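Local coordinates for protein glutamate--cysteine ligase GshA (Methylobacillus flagellatus KT, PDB 3K1T) that probably joins glutamate to cysteine as a ligase of the GshA type, at residues A[35-40]-A[411-416]; A[84-89]-A[348-353]; A[243-248]-A[320-325]; A[280-285]-A[292-297]; A[355-360]-A[375-380]. All coordinates share one frame; numbering follows the deposited sequence.

Contact 1 (A[35-40]-A[411-416])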
# COMPACT_ATOMS: atom_id res chain seq x y z
N SER A 35 -10.65 12.00 6.96
CA SER A 35 -10.78 13.41 7.30
C SER A 35 -9.66 13.86 8.25
O SER A 35 -9.12 14.95 8.08
CB SER A 35 -12.14 13.72 7.93
OG SER A 35 -13.13 13.39 7.01
N GLN A 36 -9.31 13.02 9.23
CA GLN A 36 -8.25 13.38 10.18
C GLN A 36 -6.88 13.52 9.52
O GLN A 36 -6.15 14.50 9.79
CB GLN A 36 -8.18 12.42 11.38
CG GLN A 36 -9.53 12.23 12.11
CD GLN A 36 -10.16 13.52 12.50
OE1 GLN A 36 -9.55 14.33 13.17
NE2 GLN A 36 -11.40 13.73 12.05
N TRP A 37 -6.53 12.58 8.66
CA TRP A 37 -5.22 12.62 8.01
C TRP A 37 -5.11 13.81 7.04
O TRP A 37 -4.02 14.36 6.89
CB TRP A 37 -4.89 11.32 7.25
CG TRP A 37 -5.07 10.04 8.07
CD1 TRP A 37 -5.81 8.95 7.72
CD2 TRP A 37 -4.50 9.75 9.33
NE1 TRP A 37 -5.76 8.02 8.71
CE2 TRP A 37 -4.97 8.48 9.72
CE3 TRP A 37 -3.69 10.46 10.21
CZ2 TRP A 37 -4.62 7.89 10.92
CZ3 TRP A 37 -3.30 9.84 11.41
CH2 TRP A 37 -3.79 8.59 11.75
N GLN A 38 -6.23 14.25 6.44
CA GLN A 38 -6.21 15.44 5.57
C GLN A 38 -5.83 16.68 6.37
O GLN A 38 -5.15 17.58 5.87
CB GLN A 38 -7.57 15.71 4.90
CG GLN A 38 -7.98 14.69 3.86
CD GLN A 38 -9.36 14.95 3.24
OE1 GLN A 38 -10.24 14.06 3.22
NE2 GLN A 38 -9.54 16.15 2.69
N GLU A 39 -6.29 16.75 7.62
CA GLU A 39 -5.96 17.85 8.50
C GLU A 39 -4.56 17.76 9.12
O GLU A 39 -3.86 18.78 9.19
CB GLU A 39 -7.01 17.97 9.60
CG GLU A 39 -6.67 19.00 10.65
CD GLU A 39 -7.85 19.44 11.50
OE1 GLU A 39 -8.94 18.83 11.44
OE2 GLU A 39 -7.66 20.44 12.25
N TYR A 40 -4.14 16.57 9.55
CA TYR A 40 -2.93 16.42 10.35
C TYR A 40 -1.66 15.74 9.79
O TYR A 40 -0.57 15.94 10.32
CB TYR A 40 -3.29 15.74 11.68
CG TYR A 40 -4.20 16.58 12.55
CD1 TYR A 40 -3.72 17.73 13.20
CD2 TYR A 40 -5.52 16.22 12.72
CE1 TYR A 40 -4.56 18.47 14.02
CE2 TYR A 40 -6.35 16.97 13.50
CZ TYR A 40 -5.87 18.08 14.16
OH TYR A 40 -6.75 18.77 14.94
N LEU A 411 -5.73 5.41 16.24
CA LEU A 411 -6.12 6.49 17.18
C LEU A 411 -4.91 7.01 17.93
O LEU A 411 -4.74 8.22 18.08
CB LEU A 411 -7.20 6.02 18.17
CG LEU A 411 -8.55 5.59 17.58
CD1 LEU A 411 -9.44 4.99 18.75
CD2 LEU A 411 -9.24 6.78 16.93
N ALA A 412 -4.08 6.09 18.41
CA ALA A 412 -2.83 6.48 19.12
C ALA A 412 -1.86 7.21 18.16
O ALA A 412 -1.20 8.18 18.54
CB ALA A 412 -2.16 5.25 19.75
N LEU A 413 -1.76 6.76 16.91
CA LEU A 413 -0.98 7.47 15.89
C LEU A 413 -1.45 8.89 15.66
O LEU A 413 -0.64 9.84 15.60
CB LEU A 413 -1.00 6.70 14.56
CG LEU A 413 -0.08 7.22 13.47
CD1 LEU A 413 1.34 6.82 13.83
CD2 LEU A 413 -0.47 6.67 12.06
N LEU A 414 -2.76 9.07 15.53
CA LEU A 414 -3.34 10.39 15.34
C LEU A 414 -3.02 11.31 16.53
O LEU A 414 -2.59 12.48 16.36
CB LEU A 414 -4.87 10.26 15.16
CG LEU A 414 -5.66 11.55 15.00
CD1 LEU A 414 -5.11 12.39 13.81
CD2 LEU A 414 -7.16 11.24 14.80
N ALA A 415 -3.16 10.77 17.73
CA ALA A 415 -2.85 11.54 18.91
C ALA A 415 -1.38 12.00 18.93
O ALA A 415 -1.11 13.18 19.27
CB ALA A 415 -3.18 10.72 20.21
N ALA A 416 -0.46 11.10 18.61
CA ALA A 416 0.99 11.43 18.55
C ALA A 416 1.27 12.51 17.49
O ALA A 416 2.07 13.44 17.74
CB ALA A 416 1.81 10.20 18.28

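Contact 2 (A[84-89]-A[348-353])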
# COMPACT_ATOMS: atom_id res chain seq x y z
N ALA A 84 5.75 2.50 2.63
CA ALA A 84 6.96 3.32 2.72
C ALA A 84 7.03 4.26 1.51
O ALA A 84 7.38 5.42 1.65
CB ALA A 84 8.22 2.44 2.76
N MSE A 85 6.66 3.78 0.32
CA MSE A 85 6.58 4.68 -0.85
C MSE A 85 5.59 5.83 -0.70
O MSE A 85 5.90 6.97 -1.05
CB MSE A 85 6.27 3.92 -2.14
CG MSE A 85 7.43 3.14 -2.61
SE MSE A 85 6.92 2.06 -4.18
CE MSE A 85 8.73 1.99 -5.01
N VAL A 86 4.43 5.54 -0.14
CA VAL A 86 3.46 6.60 0.20
C VAL A 86 4.08 7.61 1.17
O VAL A 86 3.98 8.81 0.97
CB VAL A 86 2.16 5.98 0.81
CG1 VAL A 86 1.20 7.08 1.32
CG2 VAL A 86 1.46 5.10 -0.26
N ALA A 87 4.72 7.12 2.24
CA ALA A 87 5.38 7.99 3.22
C ALA A 87 6.43 8.89 2.54
O ALA A 87 6.45 10.10 2.78
CB ALA A 87 6.04 7.17 4.35
N VAL A 88 7.29 8.31 1.71
CA VAL A 88 8.24 9.10 0.94
C VAL A 88 7.56 10.19 0.10
O VAL A 88 8.01 11.35 0.10
CB VAL A 88 9.10 8.20 0.05
CG1 VAL A 88 9.91 9.03 -1.02
CG2 VAL A 88 10.00 7.30 0.93
N GLU A 89 6.50 9.85 -0.61
CA GLU A 89 5.78 10.82 -1.43
C GLU A 89 5.13 11.95 -0.64
O GLU A 89 4.97 13.04 -1.19
CB GLU A 89 4.69 10.13 -2.26
CG GLU A 89 5.23 9.22 -3.33
CD GLU A 89 4.13 8.36 -3.97
OE1 GLU A 89 2.95 8.79 -3.91
OE2 GLU A 89 4.46 7.28 -4.52
N MSE A 348 2.97 0.89 11.72
CA MSE A 348 2.41 1.75 10.71
C MSE A 348 3.50 2.48 9.96
O MSE A 348 4.53 2.81 10.54
CB MSE A 348 1.43 2.74 11.34
CG MSE A 348 0.12 2.02 11.78
SE MSE A 348 -0.73 2.87 13.31
CE MSE A 348 0.68 2.54 14.60
N MSE A 349 3.27 2.69 8.67
CA MSE A 349 4.04 3.63 7.86
C MSE A 349 3.06 4.56 7.16
O MSE A 349 1.99 4.12 6.69
CB MSE A 349 4.95 2.87 6.88
CG MSE A 349 5.88 1.93 7.62
SE MSE A 349 7.28 1.19 6.44
CE MSE A 349 8.44 2.73 6.58
N ASP A 350 3.35 5.85 7.18
CA ASP A 350 2.32 6.87 6.88
C ASP A 350 1.12 6.50 7.78
O ASP A 350 1.33 6.09 8.94
CB ASP A 350 1.98 6.95 5.38
CG ASP A 350 1.05 8.13 5.06
OD1 ASP A 350 1.38 9.24 5.44
OD2 ASP A 350 -0.02 7.95 4.47
N HIS A 351 -0.12 6.58 7.29
CA HIS A 351 -1.25 6.24 8.18
C HIS A 351 -1.79 4.82 7.94
O HIS A 351 -2.95 4.54 8.24
CB HIS A 351 -2.37 7.28 8.08
CG HIS A 351 -2.88 7.53 6.68
ND1 HIS A 351 -2.65 8.71 6.00
CD2 HIS A 351 -3.61 6.75 5.85
CE1 HIS A 351 -3.24 8.65 4.81
NE2 HIS A 351 -3.83 7.47 4.70
N PHE A 352 -0.96 3.92 7.41
CA PHE A 352 -1.37 2.56 7.07
C PHE A 352 -0.78 1.55 8.03
O PHE A 352 0.43 1.60 8.35
CB PHE A 352 -0.96 2.22 5.64
CG PHE A 352 -1.66 3.05 4.62
CD1 PHE A 352 -3.05 2.93 4.46
CD2 PHE A 352 -1.00 3.97 3.89
CE1 PHE A 352 -3.73 3.71 3.53
CE2 PHE A 352 -1.69 4.79 2.97
CZ PHE A 352 -3.05 4.66 2.82
N VAL A 353 -1.61 0.62 8.49
CA VAL A 353 -1.12 -0.49 9.29
C VAL A 353 -0.44 -1.52 8.40
O VAL A 353 -1.04 -2.03 7.45
CB VAL A 353 -2.26 -1.15 10.09
CG1 VAL A 353 -1.73 -2.35 10.88
CG2 VAL A 353 -3.01 -0.09 10.98

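Contact 3 (A[243-248]-A[320-325])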
# COMPACT_ATOMS: atom_id res chain seq x y z
N LEU A 243 9.07 16.12 42.03
CA LEU A 243 9.15 15.77 43.43
C LEU A 243 10.58 15.33 43.72
O LEU A 243 11.27 14.84 42.82
CB LEU A 243 8.19 14.63 43.77
CG LEU A 243 6.69 14.85 43.57
CD1 LEU A 243 5.98 13.58 43.91
CD2 LEU A 243 6.18 16.03 44.43
N ASP A 244 10.99 15.53 44.97
CA ASP A 244 12.25 15.01 45.50
C ASP A 244 11.98 13.66 46.14
O ASP A 244 11.43 13.60 47.24
CB ASP A 244 12.86 15.98 46.53
CG ASP A 244 14.17 15.44 47.15
OD1 ASP A 244 14.68 14.38 46.66
OD2 ASP A 244 14.66 16.07 48.13
N PHE A 245 12.34 12.59 45.44
CA PHE A 245 12.13 11.22 45.95
C PHE A 245 13.14 10.79 47.03
O PHE A 245 13.01 9.70 47.60
CB PHE A 245 12.09 10.22 44.80
CG PHE A 245 10.82 10.26 44.01
CD1 PHE A 245 9.70 9.56 44.43
CD2 PHE A 245 10.75 10.97 42.82
CE1 PHE A 245 8.54 9.57 43.69
CE2 PHE A 245 9.58 11.00 42.08
CZ PHE A 245 8.48 10.29 42.51
N HIS A 246 14.11 11.65 47.34
CA HIS A 246 14.93 11.43 48.55
C HIS A 246 14.41 12.14 49.80
O HIS A 246 15.05 12.08 50.85
CB HIS A 246 16.39 11.79 48.29
CG HIS A 246 17.03 10.89 47.29
ND1 HIS A 246 17.33 9.57 47.57
CD2 HIS A 246 17.37 11.09 46.00
CE1 HIS A 246 17.85 9.01 46.48
NE2 HIS A 246 17.87 9.91 45.52
N ALA A 247 13.26 12.77 49.70
CA ALA A 247 12.61 13.35 50.87
C ALA A 247 11.15 12.92 50.87
O ALA A 247 10.70 12.25 49.94
CB ALA A 247 12.73 14.87 50.85
N ARG A 248 10.41 13.32 51.90
CA ARG A 248 9.00 12.93 52.01
C ARG A 248 8.03 14.12 51.90
O ARG A 248 6.83 13.99 52.13
CB ARG A 248 8.83 12.15 53.30
CG ARG A 248 9.81 10.94 53.34
CD ARG A 248 9.70 10.13 54.58
NE ARG A 248 8.42 9.43 54.65
CZ ARG A 248 8.07 8.59 55.62
NH1 ARG A 248 8.90 8.33 56.62
NH2 ARG A 248 6.88 8.01 55.58
N LEU A 320 17.08 16.44 41.96
CA LEU A 320 15.90 17.19 41.48
C LEU A 320 15.85 17.38 39.97
O LEU A 320 15.61 18.50 39.47
CB LEU A 320 15.79 18.53 42.20
CG LEU A 320 15.95 18.47 43.73
CD1 LEU A 320 15.87 19.90 44.34
CD2 LEU A 320 14.93 17.50 44.37
N LYS A 321 16.04 16.29 39.23
CA LYS A 321 15.90 16.34 37.79
C LYS A 321 14.49 15.93 37.33
O LYS A 321 14.12 16.16 36.19
CB LYS A 321 16.96 15.46 37.13
CG LYS A 321 18.39 15.83 37.46
CD LYS A 321 18.69 17.32 37.27
CE LYS A 321 20.18 17.60 37.60
NZ LYS A 321 20.51 19.05 37.59
N VAL A 322 13.70 15.35 38.22
CA VAL A 322 12.33 14.97 37.89
C VAL A 322 11.49 16.23 37.78
O VAL A 322 11.39 17.00 38.74
CB VAL A 322 11.75 14.01 38.93
CG1 VAL A 322 10.26 13.73 38.61
CG2 VAL A 322 12.54 12.70 38.97
N SER A 323 10.87 16.43 36.61
CA SER A 323 10.08 17.62 36.37
C SER A 323 8.56 17.38 36.35
O SER A 323 7.77 18.33 36.39
CB SER A 323 10.51 18.28 35.07
OG SER A 323 10.22 17.43 33.96
N GLU A 324 8.16 16.11 36.29
CA GLU A 324 6.75 15.76 36.24
C GLU A 324 6.65 14.31 36.64
O GLU A 324 7.53 13.52 36.34
CB GLU A 324 6.17 15.90 34.82
CG GLU A 324 4.62 15.68 34.76
CD GLU A 324 4.01 15.93 33.35
OE1 GLU A 324 4.56 15.45 32.32
OE2 GLU A 324 2.96 16.60 33.29
N VAL A 325 5.57 13.99 37.34
CA VAL A 325 5.23 12.59 37.66
C VAL A 325 3.87 12.32 37.03
O VAL A 325 2.92 13.06 37.30
CB VAL A 325 5.20 12.31 39.18
CG1 VAL A 325 4.80 10.86 39.46
CG2 VAL A 325 6.57 12.65 39.86
O HOH W 1 12.46 16.99 41.25
O HOH W 2 14.24 14.44 41.30

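Contact 4 (A[280-285]-A[292-297])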
# COMPACT_ATOMS: atom_id res chain seq x y z
N VAL A 280 -1.69 1.07 39.32
CA VAL A 280 -1.27 2.35 38.76
C VAL A 280 0.19 2.30 38.41
O VAL A 280 0.99 1.73 39.16
CB VAL A 280 -1.59 3.51 39.71
CG1 VAL A 280 -0.79 4.80 39.33
CG2 VAL A 280 -3.14 3.74 39.73
N ILE A 281 0.54 2.85 37.23
CA ILE A 281 1.91 2.96 36.82
C ILE A 281 2.32 4.40 37.18
O ILE A 281 1.68 5.36 36.76
CB ILE A 281 2.09 2.74 35.31
CG1 ILE A 281 1.50 1.39 34.88
CG2 ILE A 281 3.60 2.81 34.89
CD1 ILE A 281 1.44 1.23 33.33
N VAL A 282 3.38 4.52 37.96
CA VAL A 282 3.97 5.80 38.37
C VAL A 282 5.22 6.04 37.53
O VAL A 282 6.19 5.27 37.59
CB VAL A 282 4.30 5.84 39.87
CG1 VAL A 282 4.78 7.25 40.30
CG2 VAL A 282 3.09 5.37 40.72
N LYS A 283 5.18 7.11 36.73
CA LYS A 283 6.26 7.45 35.80
C LYS A 283 6.93 8.78 36.24
O LYS A 283 6.29 9.82 36.15
CB LYS A 283 5.72 7.60 34.37
CG LYS A 283 4.86 6.41 33.82
CD LYS A 283 3.86 6.88 32.68
CE LYS A 283 3.10 5.71 31.99
NZ LYS A 283 3.93 5.12 30.81
N ALA A 284 8.18 8.73 36.70
CA ALA A 284 8.91 9.95 37.10
C ALA A 284 9.74 10.37 35.89
O ALA A 284 10.66 9.65 35.50
CB ALA A 284 9.83 9.66 38.29
N ASP A 285 9.39 11.50 35.27
CA ASP A 285 10.07 12.00 34.07
C ASP A 285 11.19 12.99 34.42
O ASP A 285 10.91 14.06 34.96
CB ASP A 285 9.09 12.72 33.17
CG ASP A 285 9.77 13.29 31.89
OD1 ASP A 285 10.82 12.77 31.46
OD2 ASP A 285 9.22 14.25 31.32
N GLY A 292 11.93 7.01 35.55
CA GLY A 292 11.86 5.92 36.52
C GLY A 292 10.40 5.47 36.59
O GLY A 292 9.50 6.31 36.59
N ILE A 293 10.18 4.15 36.63
CA ILE A 293 8.83 3.59 36.59
C ILE A 293 8.63 2.56 37.71
O ILE A 293 9.51 1.73 37.98
CB ILE A 293 8.54 2.92 35.24
CG1 ILE A 293 8.69 3.92 34.09
CG2 ILE A 293 7.14 2.27 35.23
CD1 ILE A 293 8.90 3.24 32.74
N MSE A 294 7.48 2.61 38.36
CA MSE A 294 7.07 1.57 39.33
C MSE A 294 5.56 1.39 39.23
O MSE A 294 4.85 2.31 38.80
CB MSE A 294 7.47 1.93 40.76
CG MSE A 294 6.81 3.15 41.32
SE MSE A 294 7.41 3.62 43.15
CE MSE A 294 6.64 2.11 44.20
N THR A 295 5.07 0.23 39.66
CA THR A 295 3.62 -0.01 39.70
C THR A 295 3.20 -0.12 41.15
O THR A 295 3.94 -0.62 41.98
CB THR A 295 3.16 -1.28 38.92
OG1 THR A 295 3.89 -2.42 39.38
CG2 THR A 295 3.38 -1.11 37.38
N VAL A 296 2.00 0.37 41.44
CA VAL A 296 1.46 0.35 42.78
C VAL A 296 0.01 -0.14 42.77
O VAL A 296 -0.71 0.03 41.79
CB VAL A 296 1.54 1.75 43.47
CG1 VAL A 296 3.00 2.21 43.61
CG2 VAL A 296 0.71 2.79 42.75
N LYS A 297 -0.39 -0.75 43.88
CA LYS A 297 -1.79 -1.17 44.08
C LYS A 297 -2.46 -0.45 45.25
O LYS A 297 -3.62 -0.64 45.50
CB LYS A 297 -1.84 -2.68 44.29
CG LYS A 297 -1.52 -3.47 43.01
CD LYS A 297 -1.56 -4.96 43.26
CE LYS A 297 -1.68 -5.75 41.96
NZ LYS A 297 -1.78 -7.25 42.18

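Contact 5 (A[355-360]-A[375-380]). With SO4 (sulfate ion), chain B.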
# COMPACT_ATOMS: atom_id res chain seq x y z
N GLY A 355 1.52 -4.29 9.74
CA GLY A 355 1.74 -5.56 10.43
C GLY A 355 2.11 -5.31 11.88
O GLY A 355 1.70 -4.33 12.47
N GLY A 356 2.91 -6.21 12.42
CA GLY A 356 3.38 -6.12 13.80
C GLY A 356 3.78 -7.46 14.37
O GLY A 356 4.00 -8.43 13.61
N PHE A 357 3.89 -7.52 15.69
CA PHE A 357 4.31 -8.71 16.36
C PHE A 357 3.85 -8.70 17.80
O PHE A 357 3.54 -7.66 18.33
CB PHE A 357 5.84 -8.90 16.25
CG PHE A 357 6.65 -7.80 16.86
CD1 PHE A 357 7.03 -6.69 16.09
CD2 PHE A 357 7.06 -7.87 18.17
CE1 PHE A 357 7.79 -5.69 16.63
CE2 PHE A 357 7.83 -6.85 18.76
CZ PHE A 357 8.19 -5.74 17.98
N TYR A 358 3.78 -9.88 18.42
CA TYR A 358 3.60 -9.97 19.86
C TYR A 358 4.93 -9.97 20.62
O TYR A 358 5.90 -10.60 20.19
CB TYR A 358 2.90 -11.27 20.22
CG TYR A 358 1.40 -11.29 19.98
CD1 TYR A 358 0.55 -10.75 20.91
CD2 TYR A 358 0.86 -11.90 18.84
CE1 TYR A 358 -0.83 -10.82 20.74
CE2 TYR A 358 -0.56 -11.97 18.67
CZ TYR A 358 -1.37 -11.43 19.63
OH TYR A 358 -2.76 -11.50 19.49
N ARG A 359 4.95 -9.30 21.76
CA ARG A 359 6.02 -9.46 22.75
C ARG A 359 5.57 -10.58 23.69
O ARG A 359 4.61 -10.41 24.44
CB ARG A 359 6.22 -8.19 23.57
CG ARG A 359 6.51 -6.91 22.76
CD ARG A 359 6.70 -5.71 23.68
NE ARG A 359 6.57 -4.44 22.95
CZ ARG A 359 7.48 -3.94 22.11
NH1 ARG A 359 8.64 -4.55 21.95
NH2 ARG A 359 7.24 -2.80 21.45
N VAL A 360 6.29 -11.70 23.64
CA VAL A 360 5.98 -12.87 24.43
C VAL A 360 6.95 -12.85 25.60
O VAL A 360 8.17 -13.00 25.43
CB VAL A 360 6.07 -14.18 23.58
CG1 VAL A 360 5.77 -15.47 24.45
CG2 VAL A 360 5.16 -14.15 22.34
N MSE A 375 12.71 -5.35 27.99
CA MSE A 375 13.49 -6.12 27.02
C MSE A 375 13.30 -7.60 27.15
O MSE A 375 13.80 -8.35 26.34
CB MSE A 375 14.99 -5.87 27.26
CG MSE A 375 15.41 -4.44 27.05
SE MSE A 375 15.02 -3.92 25.19
CE MSE A 375 15.85 -5.40 24.18
N HIS A 376 12.60 -8.04 28.19
CA HIS A 376 12.45 -9.46 28.48
C HIS A 376 11.26 -10.08 27.73
O HIS A 376 10.20 -10.41 28.31
CB HIS A 376 12.32 -9.65 30.00
CG HIS A 376 13.50 -9.11 30.74
ND1 HIS A 376 13.48 -7.88 31.38
CD2 HIS A 376 14.76 -9.58 30.88
CE1 HIS A 376 14.67 -7.64 31.91
NE2 HIS A 376 15.46 -8.66 31.63
N PHE A 377 11.46 -10.26 26.44
CA PHE A 377 10.46 -10.85 25.56
C PHE A 377 11.14 -11.45 24.36
O PHE A 377 12.26 -11.09 24.01
CB PHE A 377 9.41 -9.80 25.15
CG PHE A 377 9.92 -8.80 24.13
CD1 PHE A 377 9.89 -9.09 22.77
CD2 PHE A 377 10.47 -7.60 24.54
CE1 PHE A 377 10.38 -8.19 21.83
CE2 PHE A 377 10.97 -6.68 23.60
CZ PHE A 377 10.93 -6.99 22.25
N GLU A 378 10.47 -12.40 23.73
CA GLU A 378 10.80 -12.86 22.40
C GLU A 378 9.64 -12.46 21.45
O GLU A 378 8.47 -12.58 21.83
CB GLU A 378 10.95 -14.35 22.40
CG GLU A 378 12.18 -14.77 23.26
CD GLU A 378 12.33 -16.27 23.38
OE1 GLU A 378 11.49 -17.03 22.81
OE2 GLU A 378 13.30 -16.69 24.07
N PRO A 379 9.96 -12.01 20.23
CA PRO A 379 8.89 -11.60 19.28
C PRO A 379 8.19 -12.80 18.66
O PRO A 379 8.81 -13.83 18.46
CB PRO A 379 9.64 -10.81 18.21
CG PRO A 379 11.07 -11.41 18.22
CD PRO A 379 11.32 -11.80 19.69
N LEU A 380 6.91 -12.66 18.36
CA LEU A 380 6.15 -13.67 17.64
C LEU A 380 5.35 -12.94 16.60
O LEU A 380 4.51 -12.10 16.91
CB LEU A 380 5.17 -14.38 18.57
CG LEU A 380 4.28 -15.42 17.91
CD1 LEU A 380 5.08 -16.67 17.48
CD2 LEU A 380 3.13 -15.75 18.90
S SO4 B . 9.36 -0.99 19.07
O1 SO4 B . 9.31 -2.38 19.45
O2 SO4 B . 8.60 -1.05 17.86
O3 SO4 B . 8.69 -0.14 20.03
O4 SO4 B . 10.75 -0.55 18.84

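Contact 1 (A[35-40]-A[411-416])
Leu414 carries most of this helix-to-helix packing, its two methyls set among Gln36, Trp37 and Tyr40. No hydrogen bond crosses between 35-40 and 411-416; the contact is apolar and largely buried. The segment axes run nearly parallel, 21° apart, and come no closer than 11.2 Å, so long side chains fill the interval. Aliphatic contacts come first: Leu414 CD2 lies 3.7 Å from Gln36 CG, and CD1 rests beside Gln36 CB. The Gln36 chain bends at chi2 (-52°), so its methylenes meet the leucine while its amide oxygen makes a weak hydrogen bond to a bound glycerol, probably from the crystallisation liquor. Aromatic contacts follow. The benzo end of the indole reaches across, Trp37 CZ3 standing 3.9 Å from Leu414 CD1 and Trp37 CH2 3.8 Å from Leu413 CD2. Trp37 and Leu413 cross at about a right angle. Leu414 CG, anti to the backbone N (chi1 177°), sends both methyls toward helix 26-40, whereas Leu413 touches it through CD2 at the indole. Tyr40 adds CD2, 4.0 Å from Leu414 CD1, and its hydroxyl is hydrogen-bonded to glycerol. Replacing Trp37 with an alanine would probably leave a gap beside Leu413 CD2 and Leu414 CD1 and deprive His351 of the ring stacked on it. The contact joins helix 26-40 to the C-terminal helix 398-421. Trp32 of the former and Val218 of helix 210-226 also pack on Leu414, while Ala412 and Ala416 touch strand 57-63.

Contact 2 (A[84-89]-A[348-353])
Helix 77-91 packs here on the tight turn between strands 340-349 and 352-361, a wholly buried contact made by side chains without a hydrogen bond between 84-89 and 348-353. Ala84, Val86 and Ala87 provide the helix's contacts. Ala84 CB meets the end of Met349 (selenomethionine), 3.8 Å from Met349 CE; the bend at chi3 (83°) of that chain brings the methyl round to the alanine. Ala87 comes down on the turn itself, its CB 4.2 Å from Asp350 CB, and the small side chain lets the backbones approach to 4.9 Å between the CA atoms of Ala87 and Asp350. Val86 CG1 serves two partners: it lies 3.5 Å from Asp350 OD2 and, at the edge of the neighbouring ring, 4.0 Å from Phe352 CE2. Asp350 extends CG anti to its nitrogen (chi1 -172°), which carries the carboxylate alongside the helix, where OD2 forms a salt bridge with Lys90. That pairing probably offsets the cost of burying the charge. The second subunit lies close by: Val86 packs on Val86 of the second subunit, and His351 NE2 is hydrogen-bonded to Glu89 of the second subunit. Met349 to Phe352 form a type II' turn closed by a 3.0 Å bond from Phe352 N to Met349 O, the two-residue connection of a tight antiparallel beta hairpin, here packed against a helix beside the second subunit.

Contact 3 (A[243-248]-A[320-325])
Phe245 and Leu243 pack on Val325 at the buried side of this contact, while water and a more exposed leucine occupy the other side. Val325 CG2 sits at the edge of the phenyl ring, near its plane, 4.0 Å from Phe245 CZ, and the two side chains approach from opposite directions. Leu243 CD1 lies 4.2 Å from Val325 CG2, the two side chains crossing at about a right angle. Val322 CG1 also lies at the ring edge, farther off. Toward solvent, the backbones stay apart and water joins them: one molecule donates to Leu243 O and to Val322 O, at 2.9 and 2.7 Å, and a second accepts from Val322 N and donates weakly to Leu243 O. Leu320 CD2 comes 3.4 Å from Asp244 CB on this more exposed side. The carboxylate of Asp244, trans to the amide nitrogen (chi1 178°), reaches forward to the backbone of His246; OD1 accepts from His246 N at 2.9 Å, from above the carboxylate plane, making an Asx turn. Without the carboxylate, as with an alanine here, His246 N would probably lose its acceptor and the turn be held less firmly. Thus the loop between strand 237-241 and helix 251-272 lies against the loop leading into strand 324-329 and against Val325 within it, with Phe245 also touching Met313 of helix 307-314 and Ala284 of strand 280-285.

Contact 4 (A[280-285]-A[292-297])
Six backbone hydrogen bonds join 280-285 to 292-297, two at each of the pairs Val280-Val296, Val282-Met294 and Ala284-Gly292. The straightest runs from Val282 N to Met294 O, 2.8 Å long with 170° at the hydrogen, and approaches nearly along the C=O axis. At the non-hydrogen-bonded pairs between them, Ile281-Thr295 and Lys283-Ile293, CA-H groups close on carbonyls instead, as in the 3.2 Å contact of Thr295 CA with Val280 O. Side chains form the next shell. On one face Ile281 and Ile293 run alongside each other in the same direction, their CG2 methyls meeting in one of the two conformers of Ile293; Thr295 CG2 flanks Ile281 CG1. Val280, Val282, Met294 and Val296 occupy the other face. There Val296 CG2, placed between its backbone N and carbonyl carbon, lies 3.9 Å from Val280 CB and also meets Val282 CG2. Met294 (selenomethionine) brings CG to 4.0 Å from Val282 CB. This antiparallel beta hairpin forms one margin of a four-stranded sheet: strand 324-329 bonds to the far side of 280-285, while helices 251-272 and 307-314 cover the valine face, Ile265 touching Val280 and Met313 touching Val282 and Met294.

Contact 5 (A[355-360]-A[375-380])
Arg359 lies across the ring of Phe377, meeting it first with its aliphatic part. Its CG stands over the centre of one face, a CH-pi contact 4.1 Å from the ring centroid, and the chain then runs extended to NE (chi3 -163°). At its end the guanidinium is turned 80° from the ring plane, and its edge comes near the ring, with Arg359 NH1 3.4 Å from Phe377 CZ; any cation-pi attraction at this distance is weak. The same group grips a sulfate, probably from the crystallisation liquor: NH2 of Arg359 gives a 2.9 Å bond to sulfate O1, backed by weak bonds from NH1 and NH2. Asp49 forms a salt bridge with NH2, so the positive charge has a second partner. Phe357 meets Phe377 obliquely, CE2 of Phe357 4.2 Å from CE1 of Phe377, and Pro379 CB touches Phe357 CD2 at 3.9 Å. On the opposite side of the sheet Val360 CG2 packs obliquely on Leu380 CB, 3.8 Å away, beside Tyr358. Four backbone bonds hold the strands in antiparallel register at Tyr358-Leu380 and Val360-Glu378. Strand 377-381 thus flanks 352-361, whose other neighbour is 340-349; from that strand Val345 touches both Phe357 and Arg359, while Tyr358 packs on Phe402 and Tyr405 of helix 398-421 and bonds Glu335 through its hydroxyl.

Contacts 1 and 2 meet directly, their centres 13 Å apart: Trp37 CE2 packs 3.3 Å from His351 CB, and Leu413 CD2 lies 3.6 Å from Asp350 O. Contact 5 continues the strand that leaves the turn of contact 2, its centre 22 Å away, and is the one that holds the sulfate, to which Ser47, Asn63 and Gly67 also bond. Contacts 3 and 4 share another sheet: Ser323 N lies 2.9 Å from Asp285 O, probably hydrogen-bonded, and their centres are 13 Å apart. Contact 4 comes within about 11 Å of contact 5 between nearest atoms, whereas contact 3 remains about 21 Å from it.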